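Local coordinates for chromosome partition protein Smc (Pyrococcus furiosus, PDB 3KTA), which is probably required for chromosome condensation and partitioning and hydrolyses ATP in an ABC-type head formed by its two terminal domains, this chain being the C-terminal one, at residues F77-Q82 / A108-E113. Residues are numbered along the deposited sequence; the frame is centred on the assembly and turned at random.
Sequences FVFAIQ and ADLIKE
Leu110 O accepts a hydrogen bond from Ser114 OG, which also lies within weak hydrogen-bonding distance of Gln82 OE1; its one proton can at best be shared, and Gln82 NE2 to Ser118 OG is the firmer hold on that amide. Between segments 77-82 and 108-113 the contact is apolar and rests on Phe79. Leu110 CD2 lies over one face of the Phe79 ring, 3.8 Å from the ring centroid and 26° off the normal, which supports a CH-pi contact. The methyl is displaced toward the rim, 3.4 Å from Phe79 CG. With chi1 at 177°, Leu110 CG stands anti to the backbone N, sending the isobutyl group across to the ring. In this C-terminal half of the SMC head, helix 67-84, whose first turn carries most of the ABC signature motif, packs on helix 101-114, the crossover helix between parallel strands 89-93 and 119-123. Ile111 meets the far end of the ring obliquely, its CG1 3.6 Å from Phe79 CZ. An alanine in place of Phe79 is likely to leave Leu110 CD2 and Ile111 CG1 without their shared partner and open a gap between the helices. Ile23 of helix 4-27 touches both Phe79 and Leu110.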
loop_
_atom_site.group_PDB
_atom_site.type_symbol
_atom_site.label_atom_id
_atom_site.label_comp_id
_atom_site.label_asym_id
_atom_site.label_seq_id
_atom_site.Cartn_x
_atom_site.Cartn_y
_atom_site.Cartn_z
ATOM N N PHE B 77 -13.584 2.040 1.832
ATOM C CA PHE B 77 -13.139 3.147 2.659
ATOM C C PHE B 77 -11.840 3.779 2.143
ATOM O O PHE B 77 -11.730 5.004 2.030
ATOM C CB PHE B 77 -12.980 2.657 4.107
ATOM C CG PHE B 77 -12.639 3.736 5.079
ATOM C CD1 PHE B 77 -13.529 4.761 5.350
ATOM C CD2 PHE B 77 -11.423 3.713 5.747
ATOM C CE1 PHE B 77 -13.213 5.756 6.248
ATOM C CE2 PHE B 77 -11.103 4.711 6.657
ATOM C CZ PHE B 77 -12.005 5.728 6.911
ATOM N N VAL B 78 -10.863 2.948 1.819
ATOM C CA VAL B 78 -9.581 3.433 1.309
ATOM C C VAL B 78 -9.805 4.246 0.035
ATOM O O VAL B 78 -9.272 5.357 -0.132
ATOM C CB VAL B 78 -8.632 2.266 0.995
ATOM C CG1 VAL B 78 -7.389 2.767 0.205
ATOM C CG2 VAL B 78 -8.214 1.563 2.275
ATOM N N PHE B 79 -10.602 3.681 -0.863
ATOM C CA PHE B 79 -10.881 4.355 -2.130
ATOM C C PHE B 79 -11.753 5.604 -2.010
ATOM O O PHE B 79 -11.646 6.506 -2.846
ATOM C CB PHE B 79 -11.384 3.351 -3.171
ATOM C CG PHE B 79 -10.271 2.538 -3.776
ATOM C CD1 PHE B 79 -9.568 3.030 -4.869
ATOM C CD2 PHE B 79 -9.870 1.351 -3.215
ATOM C CE1 PHE B 79 -8.521 2.323 -5.427
ATOM C CE2 PHE B 79 -8.809 0.633 -3.762
ATOM C CZ PHE B 79 -8.137 1.128 -4.877
ATOM N N ALA B 80 -12.586 5.673 -0.964
ATOM C CA ALA B 80 -13.393 6.865 -0.688
ATOM C C ALA B 80 -12.477 8.032 -0.330
ATOM O O ALA B 80 -12.684 9.166 -0.763
ATOM C CB ALA B 80 -14.395 6.586 0.468
ATOM N N ILE B 81 -11.454 7.741 0.468
ATOM C CA ILE B 81 -10.445 8.731 0.781
ATOM C C ILE B 81 -9.653 9.100 -0.479
ATOM O O ILE B 81 -9.424 10.269 -0.757
ATOM C CB ILE B 81 -9.491 8.205 1.875
ATOM C CG1 ILE B 81 -10.287 7.913 3.145
ATOM C CG2 ILE B 81 -8.409 9.232 2.171
ATOM C CD1 ILE B 81 -9.467 7.221 4.243
ATOM N N GLN B 82 -9.228 8.090 -1.230
ATOM C CA GLN B 82 -8.386 8.334 -2.397
ATOM C C GLN B 82 -9.077 9.272 -3.377
ATOM O O GLN B 82 -8.439 10.133 -3.982
ATOM C CB GLN B 82 -8.033 7.008 -3.086
ATOM C CG GLN B 82 -6.948 7.139 -4.167
ATOM C CD GLN B 82 -7.505 7.509 -5.519
ATOM O OE1 GLN B 82 -8.707 7.361 -5.785
ATOM N NE2 GLN B 82 -6.626 7.979 -6.401
ATOM N N ALA B 108 -10.125 -4.351 -9.228
ATOM C CA ALA B 108 -9.147 -4.039 -10.255
ATOM C C ALA B 108 -9.613 -2.886 -11.154
ATOM O O ALA B 108 -8.821 -2.015 -11.530
ATOM C CB ALA B 108 -8.844 -5.287 -11.088
ATOM N N ASP B 109 -10.903 -2.866 -11.487
ATOM C CA ASP B 109 -11.449 -1.770 -12.281
ATOM C C ASP B 109 -11.354 -0.438 -11.526
ATOM O O ASP B 109 -11.072 0.595 -12.124
ATOM C CB ASP B 109 -12.908 -2.030 -12.654
ATOM C CG ASP B 109 -13.067 -3.105 -13.714
ATOM O OD1 ASP B 109 -12.054 -3.602 -14.249
ATOM O OD2 ASP B 109 -14.231 -3.446 -14.005
ATOM N N LEU B 110 -11.592 -0.477 -10.218
ATOM C CA LEU B 110 -11.505 0.726 -9.387
ATOM C C LEU B 110 -10.044 1.195 -9.288
ATOM O O LEU B 110 -9.760 2.395 -9.316
ATOM C CB LEU B 110 -12.076 0.431 -7.996
ATOM C CG LEU B 110 -12.020 1.518 -6.924
ATOM C CD1 LEU B 110 -12.703 2.780 -7.405
ATOM C CD2 LEU B 110 -12.676 0.972 -5.662
ATOM N N ILE B 111 -9.111 0.255 -9.174
ATOM C CA ILE B 111 -7.688 0.602 -9.217
ATOM C C ILE B 111 -7.308 1.267 -10.543
ATOM O O ILE B 111 -6.667 2.319 -10.545
ATOM C CB ILE B 111 -6.776 -0.619 -8.930
ATOM C CG1 ILE B 111 -6.821 -0.983 -7.442
ATOM C CG2 ILE B 111 -5.326 -0.339 -9.365
ATOM C CD1 ILE B 111 -6.373 -2.434 -7.136
ATOM N N LYS B 112 -7.742 0.681 -11.662
ATOM C CA LYS B 112 -7.443 1.241 -12.978
ATOM C C LYS B 112 -7.940 2.686 -13.099
ATOM O O LYS B 112 -7.195 3.575 -13.523
ATOM C CB LYS B 112 -8.068 0.379 -14.078
ATOM C CG LYS B 112 -7.643 0.776 -15.485
ATOM C CD LYS B 112 -6.229 0.316 -15.745
ATOM C CE LYS B 112 -5.899 0.375 -17.218
ATOM N NZ LYS B 112 -4.464 0.138 -17.434
ATOM N N GLU B 113 -9.185 2.932 -12.706
ATOM C CA GLU B 113 -9.743 4.286 -12.751
ATOM C C GLU B 113 -8.976 5.233 -11.826
ATOM O O GLU B 113 -8.619 6.365 -12.209
ATOM C CB GLU B 113 -11.221 4.272 -12.383
ATOM C CG GLU B 113 -11.865 5.656 -12.378
ATOM C CD GLU B 113 -11.931 6.288 -13.751
ATOM O OE1 GLU B 113 -11.791 5.563 -14.758
ATOM O OE2 GLU B 113 -12.142 7.521 -13.827
#